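Local coordinates for protein S-adenosylmethionine decarboxylase proenzyme (Aquifex aeolicus, PDB 2III) that probably catalyses the decarboxylation of S-adenosylmethionine to S-adenosylmethioninamine, the propylamine donor for spermidine and spermine synthesis, after self-cleavage to form its pyruvoyl group, at residues A[7-21]-A[90-103]. Numbering follows the deposited sequence.
With MG (magnesium ion), chain B.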
# COMPACT_ATOMS: atom_id res chain seq x y z
N LEU A 7 7.46 -7.05 6.24
CA LEU A 7 6.58 -8.09 5.77
C LEU A 7 5.31 -7.39 5.29
O LEU A 7 4.72 -6.58 6.00
CB LEU A 7 6.24 -9.06 6.90
CG LEU A 7 5.60 -10.36 6.43
CD1 LEU A 7 6.64 -11.24 5.74
CD2 LEU A 7 5.02 -11.08 7.61
N HIS A 8 4.89 -7.72 4.07
CA HIS A 8 3.73 -7.10 3.46
C HIS A 8 2.71 -8.16 3.09
O HIS A 8 2.97 -9.05 2.29
CB HIS A 8 4.20 -6.33 2.22
CG HIS A 8 3.13 -5.56 1.52
ND1 HIS A 8 3.40 -4.68 0.49
CD2 HIS A 8 1.78 -5.55 1.67
CE1 HIS A 8 2.27 -4.17 0.04
NE2 HIS A 8 1.27 -4.67 0.73
N ILE A 9 1.54 -8.06 3.71
CA ILE A 9 0.45 -8.97 3.44
C ILE A 9 -0.65 -8.22 2.70
O ILE A 9 -1.08 -7.14 3.12
CB ILE A 9 -0.19 -9.51 4.73
CG1 ILE A 9 0.87 -10.08 5.67
CG2 ILE A 9 -1.22 -10.59 4.38
CD1 ILE A 9 0.33 -10.38 7.06
N LEU A 10 -1.11 -8.77 1.58
CA LEU A 10 -2.20 -8.14 0.86
C LEU A 10 -3.25 -9.21 0.62
O LEU A 10 -2.93 -10.37 0.37
CB LEU A 10 -1.72 -7.52 -0.47
CG LEU A 10 -0.64 -8.16 -1.34
CD1 LEU A 10 -0.52 -7.37 -2.63
CD2 LEU A 10 0.70 -8.14 -0.61
N ALA A 11 -4.51 -8.82 0.75
CA ALA A 11 -5.60 -9.77 0.56
C ALA A 11 -6.79 -9.10 -0.09
O ALA A 11 -7.08 -7.93 0.16
CB ALA A 11 -6.01 -10.35 1.90
N ASP A 12 -7.48 -9.85 -0.94
CA ASP A 12 -8.68 -9.35 -1.58
C ASP A 12 -9.78 -10.17 -0.90
O ASP A 12 -9.81 -11.39 -0.99
CB ASP A 12 -8.65 -9.60 -3.09
CG ASP A 12 -7.46 -8.92 -3.76
OD1 ASP A 12 -6.90 -7.96 -3.18
OD2 ASP A 12 -7.10 -9.35 -4.88
N LEU A 13 -10.67 -9.48 -0.20
CA LEU A 13 -11.75 -10.14 0.53
C LEU A 13 -13.08 -10.06 -0.20
O LEU A 13 -13.55 -8.97 -0.52
CB LEU A 13 -11.88 -9.51 1.92
CG LEU A 13 -10.59 -9.15 2.67
CD1 LEU A 13 -10.97 -8.66 4.06
CD2 LEU A 13 -9.67 -10.36 2.77
N TYR A 14 -13.69 -11.22 -0.45
CA TYR A 14 -14.97 -11.29 -1.15
C TYR A 14 -16.09 -11.79 -0.25
O TYR A 14 -15.86 -12.44 0.77
CB TYR A 14 -14.86 -12.22 -2.36
CG TYR A 14 -13.81 -11.82 -3.37
CD1 TYR A 14 -14.18 -11.36 -4.64
CD2 TYR A 14 -12.45 -11.92 -3.07
CE1 TYR A 14 -13.22 -11.02 -5.58
CE2 TYR A 14 -11.48 -11.57 -4.02
CZ TYR A 14 -11.88 -11.12 -5.27
OH TYR A 14 -10.94 -10.78 -6.22
N GLY A 15 -17.33 -11.50 -0.64
CA GLY A 15 -18.46 -11.94 0.14
C GLY A 15 -18.62 -11.16 1.42
O GLY A 15 -19.21 -11.65 2.38
N VAL A 16 -18.09 -9.94 1.44
CA VAL A 16 -18.18 -9.10 2.62
C VAL A 16 -19.49 -8.31 2.60
O VAL A 16 -19.83 -7.67 1.60
CB VAL A 16 -17.02 -8.10 2.69
CG1 VAL A 16 -17.23 -7.13 3.86
CG2 VAL A 16 -15.69 -8.85 2.82
N ASP A 17 -20.23 -8.34 3.71
CA ASP A 17 -21.49 -7.61 3.79
C ASP A 17 -21.24 -6.13 3.46
O ASP A 17 -20.30 -5.51 3.98
CB ASP A 17 -22.10 -7.76 5.19
CG ASP A 17 -22.53 -9.19 5.49
OD1 ASP A 17 -22.74 -9.52 6.68
OD2 ASP A 17 -22.66 -9.98 4.53
N ALA A 18 -22.08 -5.59 2.59
CA ALA A 18 -21.99 -4.20 2.15
C ALA A 18 -22.04 -3.20 3.30
O ALA A 18 -21.42 -2.14 3.23
CB ALA A 18 -23.12 -3.89 1.15
N ASP A 19 -22.79 -3.52 4.34
CA ASP A 19 -22.93 -2.62 5.48
C ASP A 19 -21.66 -2.50 6.32
O ASP A 19 -21.50 -1.55 7.07
CB ASP A 19 -24.09 -3.06 6.38
CG ASP A 19 -23.96 -4.51 6.84
OD1 ASP A 19 -23.97 -5.42 5.98
OD2 ASP A 19 -23.83 -4.74 8.06
N LYS A 20 -20.75 -3.47 6.18
CA LYS A 20 -19.51 -3.45 6.95
C LYS A 20 -18.42 -2.60 6.30
O LYS A 20 -17.43 -2.25 6.95
CB LYS A 20 -18.94 -4.86 7.10
CG LYS A 20 -19.73 -5.84 7.96
CD LYS A 20 -18.96 -7.17 8.04
CE LYS A 20 -19.63 -8.18 8.93
NZ LYS A 20 -20.96 -8.56 8.39
N ILE A 21 -18.62 -2.26 5.03
CA ILE A 21 -17.62 -1.52 4.27
C ILE A 21 -18.14 -0.38 3.40
O ILE A 21 -17.48 0.01 2.44
CB ILE A 21 -16.85 -2.49 3.34
CG1 ILE A 21 -17.85 -3.23 2.44
CG2 ILE A 21 -16.04 -3.49 4.16
CD1 ILE A 21 -17.23 -4.22 1.45
N ALA A 90 2.04 -7.76 11.75
CA ALA A 90 1.38 -7.69 10.45
C ALA A 90 0.31 -8.78 10.40
O ALA A 90 -0.83 -8.54 9.99
CB ALA A 90 2.39 -7.90 9.32
N TYR A 91 0.67 -9.98 10.83
CA TYR A 91 -0.28 -11.08 10.81
C TYR A 91 -1.47 -10.83 11.71
O TYR A 91 -2.61 -11.09 11.33
CB TYR A 91 0.41 -12.39 11.19
CG TYR A 91 1.32 -12.94 10.11
CD1 TYR A 91 2.69 -12.68 10.13
CD2 TYR A 91 0.81 -13.72 9.07
CE1 TYR A 91 3.53 -13.20 9.15
CE2 TYR A 91 1.64 -14.23 8.09
CZ TYR A 91 3.00 -13.97 8.13
OH TYR A 91 3.83 -14.50 7.16
N ARG A 92 -1.23 -10.32 12.91
CA ARG A 92 -2.32 -10.03 13.85
C ARG A 92 -3.26 -8.98 13.26
O ARG A 92 -4.48 -9.12 13.34
CB ARG A 92 -1.74 -9.54 15.18
CG ARG A 92 -0.96 -10.60 15.94
CD ARG A 92 -0.42 -10.06 17.25
NE ARG A 92 -1.48 -9.63 18.17
CZ ARG A 92 -2.40 -10.44 18.68
NH1 ARG A 92 -3.33 -9.96 19.50
NH2 ARG A 92 -2.41 -11.73 18.36
N ALA A 93 -2.70 -7.94 12.66
CA ALA A 93 -3.51 -6.88 12.07
C ALA A 93 -4.40 -7.44 10.97
O ALA A 93 -5.58 -7.11 10.91
CB ALA A 93 -2.62 -5.79 11.50
N MSE A 94 -3.85 -8.30 10.13
CA MSE A 94 -4.63 -8.89 9.04
C MSE A 94 -5.66 -9.89 9.57
O MSE A 94 -6.76 -9.97 9.03
CB MSE A 94 -3.72 -9.58 8.01
CG MSE A 94 -4.48 -10.10 6.78
SE MSE A 94 -5.40 -8.69 5.78
CE MSE A 94 -3.89 -8.04 4.72
N ASP A 95 -5.31 -10.63 10.62
CA ASP A 95 -6.25 -11.60 11.20
C ASP A 95 -7.45 -10.85 11.77
O ASP A 95 -8.60 -11.29 11.65
CB ASP A 95 -5.60 -12.41 12.33
CG ASP A 95 -4.52 -13.36 11.84
OD1 ASP A 95 -4.52 -13.70 10.64
OD2 ASP A 95 -3.68 -13.78 12.66
N TYR A 96 -7.17 -9.72 12.41
CA TYR A 96 -8.21 -8.90 13.00
C TYR A 96 -9.14 -8.38 11.90
O TYR A 96 -10.35 -8.60 11.94
CB TYR A 96 -7.60 -7.71 13.77
CG TYR A 96 -8.65 -6.81 14.38
CD1 TYR A 96 -9.30 -7.15 15.57
CD2 TYR A 96 -9.04 -5.63 13.74
CE1 TYR A 96 -10.30 -6.35 16.11
CE2 TYR A 96 -10.04 -4.82 14.27
CZ TYR A 96 -10.67 -5.19 15.45
OH TYR A 96 -11.66 -4.38 15.97
N ILE A 97 -8.57 -7.68 10.93
CA ILE A 97 -9.35 -7.14 9.82
C ILE A 97 -10.22 -8.21 9.16
O ILE A 97 -11.41 -8.00 8.94
CB ILE A 97 -8.41 -6.48 8.78
CG1 ILE A 97 -7.82 -5.19 9.36
CG2 ILE A 97 -9.17 -6.20 7.48
CD1 ILE A 97 -6.75 -4.53 8.52
N ILE A 98 -9.64 -9.36 8.86
CA ILE A 98 -10.40 -10.43 8.23
C ILE A 98 -11.56 -10.93 9.10
O ILE A 98 -12.68 -11.09 8.62
CB ILE A 98 -9.49 -11.63 7.85
CG1 ILE A 98 -8.56 -11.23 6.70
CG2 ILE A 98 -10.33 -12.84 7.43
CD1 ILE A 98 -7.58 -12.30 6.30
N THR A 99 -11.30 -11.17 10.38
CA THR A 99 -12.37 -11.66 11.26
C THR A 99 -13.47 -10.63 11.41
O THR A 99 -14.64 -11.00 11.52
CB THR A 99 -11.87 -12.01 12.67
OG1 THR A 99 -11.33 -10.83 13.29
CG2 THR A 99 -10.81 -13.10 12.61
N GLN A 100 -13.12 -9.36 11.44
CA GLN A 100 -14.14 -8.33 11.58
C GLN A 100 -15.00 -8.25 10.32
O GLN A 100 -16.22 -8.09 10.40
CB GLN A 100 -13.51 -6.96 11.85
CG GLN A 100 -12.74 -6.89 13.16
CD GLN A 100 -13.57 -7.37 14.34
OE1 GLN A 100 -14.63 -6.81 14.63
NE2 GLN A 100 -13.10 -8.40 15.02
N LEU A 101 -14.37 -8.36 9.16
CA LEU A 101 -15.09 -8.29 7.90
C LEU A 101 -15.75 -9.62 7.53
O LEU A 101 -16.69 -9.66 6.72
CB LEU A 101 -14.15 -7.86 6.77
CG LEU A 101 -13.63 -6.43 6.90
CD1 LEU A 101 -12.83 -6.06 5.67
CD2 LEU A 101 -14.82 -5.48 7.08
N ASN A 102 -15.25 -10.69 8.13
CA ASN A 102 -15.79 -12.03 7.89
C ASN A 102 -16.15 -12.30 6.42
O ASN A 102 -17.32 -12.49 6.08
CB ASN A 102 -17.01 -12.25 8.79
CG ASN A 102 -17.64 -13.62 8.60
OD1 ASN A 102 -16.96 -14.64 8.68
ND2 ASN A 102 -18.94 -13.64 8.37
N PRO A 103 -15.14 -12.31 5.54
CA PRO A 103 -15.38 -12.57 4.11
C PRO A 103 -15.68 -14.05 3.85
O PRO A 103 -15.31 -14.91 4.65
CB PRO A 103 -14.07 -12.14 3.46
CG PRO A 103 -13.06 -12.51 4.52
CD PRO A 103 -13.72 -12.00 5.78
MG MG B . -22.00 0.56 7.31
O HOH W 1 -19.37 -9.96 5.98
O HOH W 2 -20.92 -11.37 9.56
O HOH W 3 -21.93 1.99 8.12
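Ile9 of the strand meets Ala90, Tyr91 and Met94 on the helix. Ile9 CB lies 4.0 Å from CE of Met94, a selenomethionine. Ile9 CG2 comes closer still, 3.7 Å from Met94 CE. The other branch, through CG1, is anti to the carbonyl carbon (chi1 -52°) and extended beyond (chi2 169°). This carries Ile9 CD1 to the helix backbone, 3.6 Å from Ala90 O, and over one face of the Tyr91 ring. There Ile9 CD1 makes a CH-pi contact, 4.1 Å from the centroid of the Tyr91 ring. With an alanine here, the face of the Tyr91 ring would probably lose its cover and the Met94 methyl be freer to move. The Met94 chain bends at chi2 and chi3, and its CE ends beside Ile9 O and the Ala11 methyl.

Farther along, Leu13 meets Ile98 with CD2, Leu101 with CD1 and Pro103 with CB. Leu13 CD1 touches Leu101 CD1 at 3.6 Å, the two side chains crossing at about a right angle. Val16 lies alongside the same proline, its CG2 against Pro103 CB, and Ile21 CG2 closes on Leu101 CD2. At the outer end, the Lys20 chain runs past the helix C-terminus, with Lys20 CD 3.6 Å from Leu101 O. Its NZ forms a salt bridge with Asp17 OD1. One water joins Leu101 O to Asp17 N, and another links Lys20 NZ to Asn102 ND2. Nearby, Asp19 O binds the magnesium ion together with Asp22.

The axes of strand 7-14 and helix 90-101 run nearly parallel, 16° apart, 9.1 Å at closest approach. Strand 3-14 lies between strands 76-84 and 105-116 of the antiparallel sheet. Helix 87-101 covers one face of that sheet, beside helix 24-37, in the two-layer alpha-beta sandwich.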